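Side-chain contacts in methyltransferase-like protein 5 (Pyrococcus horikoshii, PDB 1WY7), which probably transfers methyl groups from S-adenosylmethionine to a nucleic acid, likely RNA, and binds the by-product S-adenosyl-L-homocysteine in a Rossmann-like methyltransferase fold: residues 20-24 / 25-29; 80-83 / 84-88. All blocks are in the same frame, centred on the assembly; numbering follows the deposited sequence.

Interaction 1 (20-24 / 25-29); sequences NPKVW and LEQYR. With SAH (S-adenosyl-L-homocysteine), chain E.
Gln27 folds back beside Lys22, and the two side chains run the same way. The amide oxygen OE1 of Gln27 takes the backbone N-H of Lys22 at 2.9 Å, with an N-H...O angle of 160°. The donor is tilted 33° from the carbonyl plane. The other half of the amide faces the ligand: Gln27 NE2 donates to O2' of S-adenosyl-L-homocysteine at 2.8 Å, in an almost straight bond. The Gln27 chain is extended beyond CG, and this lets one amide span the turn and the ribose. NE2 also hydrogen-bonds to Asp81.

The turn itself is tied by backbone bonds. Leu25 N reaches Lys22 O at 3.0 Å, and Glu26 N reaches Val23 O at 2.8 Å. A weak bond runs from Gln27 N to Lys22 O.

Leu25 lies alongside the Trp24 indole, its CG 3.5 Å from CD1 of Trp24. CG of Trp24 sits between the backbone N and the carbonyl carbon (chi1 63°), which turns the CD1-NE1 side of the ring to Leu25. On one face of the indole, toward its rim, lies Lys22 CB. Leu25 CD1 comes within 3.9 Å of SAH O2'. The Lys22 ammonium leads away to a salt bridge with Glu83, and the Glu26 carboxylate binds backbone N-H groups of the loop at Phe122.

OE1 of Gln27 accepts from the backbone and NE2 donates to the ribose O2', which probably fixes the amide's orientation.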
loop_
_atom_site.group_PDB
_atom_site.type_symbol
_atom_site.label_atom_id
_atom_site.label_comp_id
_atom_site.label_asym_id
_atom_site.label_seq_id
_atom_site.Cartn_x
_atom_site.Cartn_y
_atom_site.Cartn_z
ATOM N N ASN A 20 -1.019 15.832 -10.689
ATOM C CA ASN A 20 0.076 15.865 -11.655
ATOM C C ASN A 20 1.119 14.863 -11.177
ATOM O O ASN A 20 2.078 15.215 -10.487
ATOM C CB ASN A 20 0.693 17.264 -11.753
ATOM C CG ASN A 20 1.479 17.465 -13.044
ATOM O OD1 ASN A 20 1.879 16.501 -13.706
ATOM N ND2 ASN A 20 1.713 18.726 -13.400
ATOM N N PRO A 21 0.941 13.591 -11.553
ATOM C CA PRO A 21 1.837 12.495 -11.176
ATOM C C PRO A 21 3.318 12.759 -11.385
ATOM O O PRO A 21 3.745 13.131 -12.477
ATOM C CB PRO A 21 1.362 11.337 -12.052
ATOM C CG PRO A 21 -0.054 11.655 -12.325
ATOM C CD PRO A 21 -0.033 13.134 -12.558
ATOM N N LYS A 22 4.097 12.546 -10.331
ATOM C CA LYS A 22 5.539 12.711 -10.396
ATOM C C LYS A 22 6.065 11.301 -10.651
ATOM O O LYS A 22 6.098 10.463 -9.748
ATOM C CB LYS A 22 6.054 13.285 -9.070
ATOM C CG LYS A 22 5.482 14.670 -8.765
ATOM C CD LYS A 22 5.746 15.116 -7.332
ATOM C CE LYS A 22 5.440 16.603 -7.151
ATOM N NZ LYS A 22 4.038 16.947 -7.526
ATOM N N VAL A 23 6.462 11.032 -11.889
ATOM C CA VAL A 23 6.922 9.699 -12.237
ATOM C C VAL A 23 8.135 9.209 -11.464
ATOM O O VAL A 23 8.233 8.013 -11.179
ATOM C CB VAL A 23 7.172 9.566 -13.761
ATOM C CG1 VAL A 23 7.611 8.137 -14.101
ATOM C CG2 VAL A 23 5.893 9.913 -14.528
ATOM N N TRP A 24 9.042 10.112 -11.102
ATOM C CA TRP A 24 10.240 9.715 -10.365
ATOM C C TRP A 24 9.896 9.226 -8.962
ATOM O O TRP A 24 10.748 8.689 -8.256
ATOM C CB TRP A 24 11.232 10.878 -10.293
ATOM C CG TRP A 24 10.729 12.043 -9.563
ATOM C CD1 TRP A 24 10.842 12.285 -8.226
ATOM C CD2 TRP A 24 10.010 13.143 -10.115
ATOM N NE1 TRP A 24 10.236 13.476 -7.910
ATOM C CE2 TRP A 24 9.715 14.025 -9.054
ATOM C CE3 TRP A 24 9.581 13.474 -11.408
ATOM C CZ2 TRP A 24 9.010 15.223 -9.245
ATOM C CZ3 TRP A 24 8.880 14.660 -11.601
ATOM C CH2 TRP A 24 8.602 15.521 -10.522
ATOM N N LEU A 25 8.645 9.426 -8.565
ATOM C CA LEU A 25 8.174 8.974 -7.261
ATOM C C LEU A 25 7.178 7.828 -7.474
ATOM O O LEU A 25 6.515 7.390 -6.530
ATOM C CB LEU A 25 7.471 10.106 -6.506
ATOM C CG LEU A 25 8.277 11.297 -5.988
ATOM C CD1 LEU A 25 7.352 12.199 -5.170
ATOM C CD2 LEU A 25 9.434 10.806 -5.128
ATOM N N GLU A 26 7.081 7.362 -8.719
ATOM C CA GLU A 26 6.174 6.285 -9.092
ATOM C C GLU A 26 4.757 6.559 -8.603
ATOM O O GLU A 26 4.157 5.725 -7.917
ATOM C CB GLU A 26 6.653 4.950 -8.509
ATOM C CG GLU A 26 8.006 4.463 -9.011
ATOM C CD GLU A 26 8.214 2.982 -8.741
ATOM O OE1 GLU A 26 9.364 2.504 -8.834
ATOM O OE2 GLU A 26 7.219 2.291 -8.442
ATOM N N GLN A 27 4.213 7.720 -8.956
ATOM C CA GLN A 27 2.863 8.063 -8.521
ATOM C C GLN A 27 1.745 7.634 -9.466
ATOM O O GLN A 27 1.449 8.303 -10.458
ATOM C CB GLN A 27 2.731 9.568 -8.249
ATOM C CG GLN A 27 3.616 10.096 -7.114
ATOM C CD GLN A 27 3.336 11.560 -6.781
ATOM O OE1 GLN A 27 2.985 12.360 -7.656
ATOM N NE2 GLN A 27 3.505 11.917 -5.516
ATOM N N TYR A 28 1.140 6.496 -9.153
ATOM C CA TYR A 28 0.001 5.984 -9.905
ATOM C C TYR A 28 -0.907 5.411 -8.816
ATOM O O TYR A 28 -0.438 4.764 -7.883
ATOM C CB TYR A 28 0.426 4.899 -10.917
ATOM C CG TYR A 28 0.983 3.632 -10.297
ATOM C CD1 TYR A 28 0.134 2.657 -9.766
ATOM C CD2 TYR A 28 2.361 3.432 -10.186
ATOM C CE1 TYR A 28 0.639 1.523 -9.130
ATOM C CE2 TYR A 28 2.873 2.298 -9.551
ATOM C CZ TYR A 28 2.005 1.355 -9.021
ATOM O OH TYR A 28 2.504 0.277 -8.324
ATOM N N ARG A 29 -2.200 5.678 -8.908
ATOM C CA ARG A 29 -3.139 5.179 -7.908
ATOM C C ARG A 29 -3.160 3.654 -7.937
ATOM O O ARG A 29 -3.051 3.052 -9.006
ATOM C CB ARG A 29 -4.539 5.710 -8.210
ATOM C CG ARG A 29 -5.023 5.307 -9.599
ATOM C CD ARG A 29 -6.444 5.740 -9.827
ATOM N NE ARG A 29 -7.311 5.257 -8.760
ATOM C CZ ARG A 29 -8.611 5.516 -8.685
ATOM N NH1 ARG A 29 -9.323 5.042 -7.675
ATOM N NH2 ARG A 29 -9.200 6.243 -9.626
HETATM N N SAH E . -2.217 6.025 -5.024
HETATM C CA SAH E . -1.638 4.792 -4.453
HETATM C CB SAH E . -0.182 5.105 -4.071
HETATM C CG SAH E . 0.635 4.781 -5.269
HETATM S SD SAH E . 2.418 5.032 -5.368
HETATM C C SAH E . -2.531 4.377 -3.314
HETATM O O SAH E . -3.721 4.819 -3.295
HETATM O OXT SAH E . -1.971 3.610 -2.462
HETATM C "C5'" SAH E . 3.006 5.226 -3.699
HETATM C "C4'" SAH E . 3.333 6.630 -3.169
HETATM O "O4'" SAH E . 4.653 6.617 -2.571
HETATM C "C3'" SAH E . 3.463 7.745 -4.210
HETATM O "O3'" SAH E . 2.228 8.478 -4.078
HETATM C "C2'" SAH E . 4.635 8.627 -3.750
HETATM O "O2'" SAH E . 4.527 10.031 -3.701
HETATM C "C1'" SAH E . 5.049 7.961 -2.426
HETATM N N9 SAH E . 6.477 8.000 -2.150
HETATM C C8 SAH E . 7.564 7.839 -2.992
HETATM N N7 SAH E . 8.722 7.919 -2.386
HETATM C C5 SAH E . 8.391 8.146 -1.053
HETATM C C6 SAH E . 9.162 8.314 0.129
HETATM N N6 SAH E . 10.513 8.270 0.116
HETATM N N1 SAH E . 8.530 8.532 1.330
HETATM C C2 SAH E . 7.177 8.567 1.342
HETATM N N3 SAH E . 6.335 8.418 0.293
HETATM C C4 SAH E . 7.010 8.203 -0.893
#

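Interaction 2 (80-83 / 84-88); sequences VDKE and AVDVL. With SAH (S-adenosyl-L-homocysteine), chain E.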
loop_
_atom_site.group_PDB
_atom_site.type_symbol
_atom_site.label_atom_id
_atom_site.label_comp_id
_atom_site.label_asym_id
_atom_site.label_seq_id
_atom_site.Cartn_x
_atom_site.Cartn_y
_atom_site.Cartn_z
ATOM N N VAL A 80 5.107 11.493 1.159
ATOM C CA VAL A 80 6.091 12.576 1.073
ATOM C C VAL A 80 5.625 13.786 0.269
ATOM O O VAL A 80 6.129 14.891 0.458
ATOM C CB VAL A 80 7.415 12.083 0.435
ATOM C CG1 VAL A 80 7.200 11.778 -1.037
ATOM C CG2 VAL A 80 8.515 13.132 0.609
ATOM N N ASP A 81 4.657 13.581 -0.615
ATOM C CA ASP A 81 4.187 14.655 -1.470
ATOM C C ASP A 81 2.876 15.332 -1.053
ATOM O O ASP A 81 1.800 14.742 -1.132
ATOM C CB ASP A 81 4.081 14.133 -2.904
ATOM C CG ASP A 81 3.719 15.218 -3.897
ATOM O OD1 ASP A 81 3.531 14.893 -5.086
ATOM O OD2 ASP A 81 3.620 16.400 -3.497
ATOM N N LYS A 82 2.989 16.587 -0.628
ATOM C CA LYS A 82 1.841 17.383 -0.197
ATOM C C LYS A 82 0.715 17.417 -1.232
ATOM O O LYS A 82 -0.466 17.346 -0.880
ATOM C CB LYS A 82 2.292 18.816 0.106
ATOM C CG LYS A 82 1.160 19.831 0.296
ATOM C CD LYS A 82 0.165 19.405 1.376
ATOM C CE LYS A 82 -0.731 20.576 1.813
ATOM N NZ LYS A 82 -1.381 21.282 0.666
ATOM N N GLU A 83 1.081 17.538 -2.502
ATOM C CA GLU A 83 0.091 17.582 -3.576
ATOM C C GLU A 83 -0.752 16.314 -3.656
ATOM O O GLU A 83 -1.894 16.342 -4.113
ATOM C CB GLU A 83 0.784 17.821 -4.909
ATOM C CG GLU A 83 1.297 19.234 -5.074
ATOM C CD GLU A 83 2.258 19.350 -6.235
ATOM O OE1 GLU A 83 3.439 18.955 -6.072
ATOM O OE2 GLU A 83 1.827 19.822 -7.312
ATOM N N ALA A 84 -0.177 15.201 -3.214
ATOM C CA ALA A 84 -0.892 13.937 -3.206
ATOM C C ALA A 84 -1.823 13.950 -1.998
ATOM O O ALA A 84 -2.948 13.459 -2.063
ATOM C CB ALA A 84 0.103 12.768 -3.112
ATOM N N VAL A 85 -1.348 14.528 -0.899
ATOM C CA VAL A 85 -2.139 14.615 0.320
ATOM C C VAL A 85 -3.417 15.422 0.090
ATOM O O VAL A 85 -4.449 15.121 0.685
ATOM C CB VAL A 85 -1.297 15.237 1.463
ATOM C CG1 VAL A 85 -2.138 15.397 2.736
ATOM C CG2 VAL A 85 -0.100 14.344 1.740
ATOM N N ASP A 86 -3.357 16.435 -0.777
ATOM C CA ASP A 86 -4.552 17.234 -1.062
ATOM C C ASP A 86 -5.669 16.325 -1.579
ATOM O O ASP A 86 -6.820 16.448 -1.167
ATOM C CB ASP A 86 -4.270 18.322 -2.104
ATOM C CG ASP A 86 -3.244 19.338 -1.638
ATOM O OD1 ASP A 86 -3.294 19.754 -0.458
ATOM O OD2 ASP A 86 -2.388 19.727 -2.464
ATOM N N VAL A 87 -5.315 15.421 -2.483
ATOM C CA VAL A 87 -6.268 14.473 -3.056
ATOM C C VAL A 87 -6.685 13.469 -1.991
ATOM O O VAL A 87 -7.857 13.105 -1.883
ATOM C CB VAL A 87 -5.627 13.704 -4.249
ATOM C CG1 VAL A 87 -6.614 12.698 -4.837
ATOM C CG2 VAL A 87 -5.170 14.695 -5.315
ATOM N N LEU A 88 -5.703 13.020 -1.211
ATOM C CA LEU A 88 -5.921 12.055 -0.134
ATOM C C LEU A 88 -7.003 12.550 0.826
ATOM O O LEU A 88 -7.956 11.827 1.124
ATOM C CB LEU A 88 -4.598 11.830 0.616
ATOM C CG LEU A 88 -4.370 10.919 1.835
ATOM C CD1 LEU A 88 -5.306 11.279 2.973
ATOM C CD2 LEU A 88 -4.536 9.493 1.445
HETATM N N SAH E . -2.217 6.025 -5.024
HETATM C CA SAH E . -1.638 4.792 -4.453
HETATM C CB SAH E . -0.182 5.105 -4.071
HETATM C CG SAH E . 0.635 4.781 -5.269
HETATM S SD SAH E . 2.418 5.032 -5.368
HETATM C C SAH E . -2.531 4.377 -3.314
HETATM O O SAH E . -3.721 4.819 -3.295
HETATM O OXT SAH E . -1.971 3.610 -2.462
HETATM C "C5'" SAH E . 3.006 5.226 -3.699
HETATM C "C4'" SAH E . 3.333 6.630 -3.169
HETATM O "O4'" SAH E . 4.653 6.617 -2.571
HETATM C "C3'" SAH E . 3.463 7.745 -4.210
HETATM O "O3'" SAH E . 2.228 8.478 -4.078
HETATM C "C2'" SAH E . 4.635 8.627 -3.750
HETATM O "O2'" SAH E . 4.527 10.031 -3.701
HETATM C "C1'" SAH E . 5.049 7.961 -2.426
HETATM N N9 SAH E . 6.477 8.000 -2.150
HETATM C C8 SAH E . 7.564 7.839 -2.992
HETATM N N7 SAH E . 8.722 7.919 -2.386
HETATM C C5 SAH E . 8.391 8.146 -1.053
HETATM C C6 SAH E . 9.162 8.314 0.129
HETATM N N6 SAH E . 10.513 8.270 0.116
HETATM N N1 SAH E . 8.530 8.532 1.330
HETATM C C2 SAH E . 7.177 8.567 1.342
HETATM N N3 SAH E . 6.335 8.418 0.293
HETATM C C4 SAH E . 7.010 8.203 -0.893
#
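The N-terminal end of helix 82-91 carries this contact, in the beta-alpha-beta unit between strands 74-79 and 99-103. Asp81 is the N-cap. Its backbone O accepts from Ala84 N at 2.9 Å and from Val85 N at 3.2 Å. CG of Asp81 lies anti to the backbone N (chi1 -175°), which brings OD2 to Glu83 N at 3.0 Å; the N-H meets it from above the carboxylate plane. OD1 faces Gln27 in the loop 20-29, which binds the ligand. With an alanine in place of Asp81, Glu83 N is likely to lose its side-chain cap, and Gln27 NE2 one of its acceptors.

Lys82, the next residue, meets Asp86 one turn later, and their side chains cross at about a right angle. The Lys82 chain bends at chi2 and chi4, bringing NZ to Asp86 OD1 at 2.7 Å in a salt bridge on the syn lone pair. Asp86 N also bonds to Lys82 O at 3.0 Å. Before the cap, Val80 CG1 packs 3.6 Å from C4 of the SAH adenine.

The cap carboxylate sits where the helix dipole would probably favour its negative charge, and the salt bridge pairs opposite charges on an exposed side of the first turn.

Interaction 1 comes first along the chain, in the loop between helix 6-13 and helix 32-44. There it closes a tight turn. Interaction 2 follows in series, after strand 74-79, and closes the first turn of helix 82-91. Neither nests in nor crosses the other. Their centres are about 11 Å apart, and they meet directly. Lys22 NZ forms a salt bridge with Glu83 OE1 at 2.6 Å, and the Gln27-Asp81 hydrogen bond is a second tie. Leu25 also packs on Val80. Together 20-29 and 80-88 join the N-terminal loop to strand 74-79 and helix 82-91, and both touch SAH.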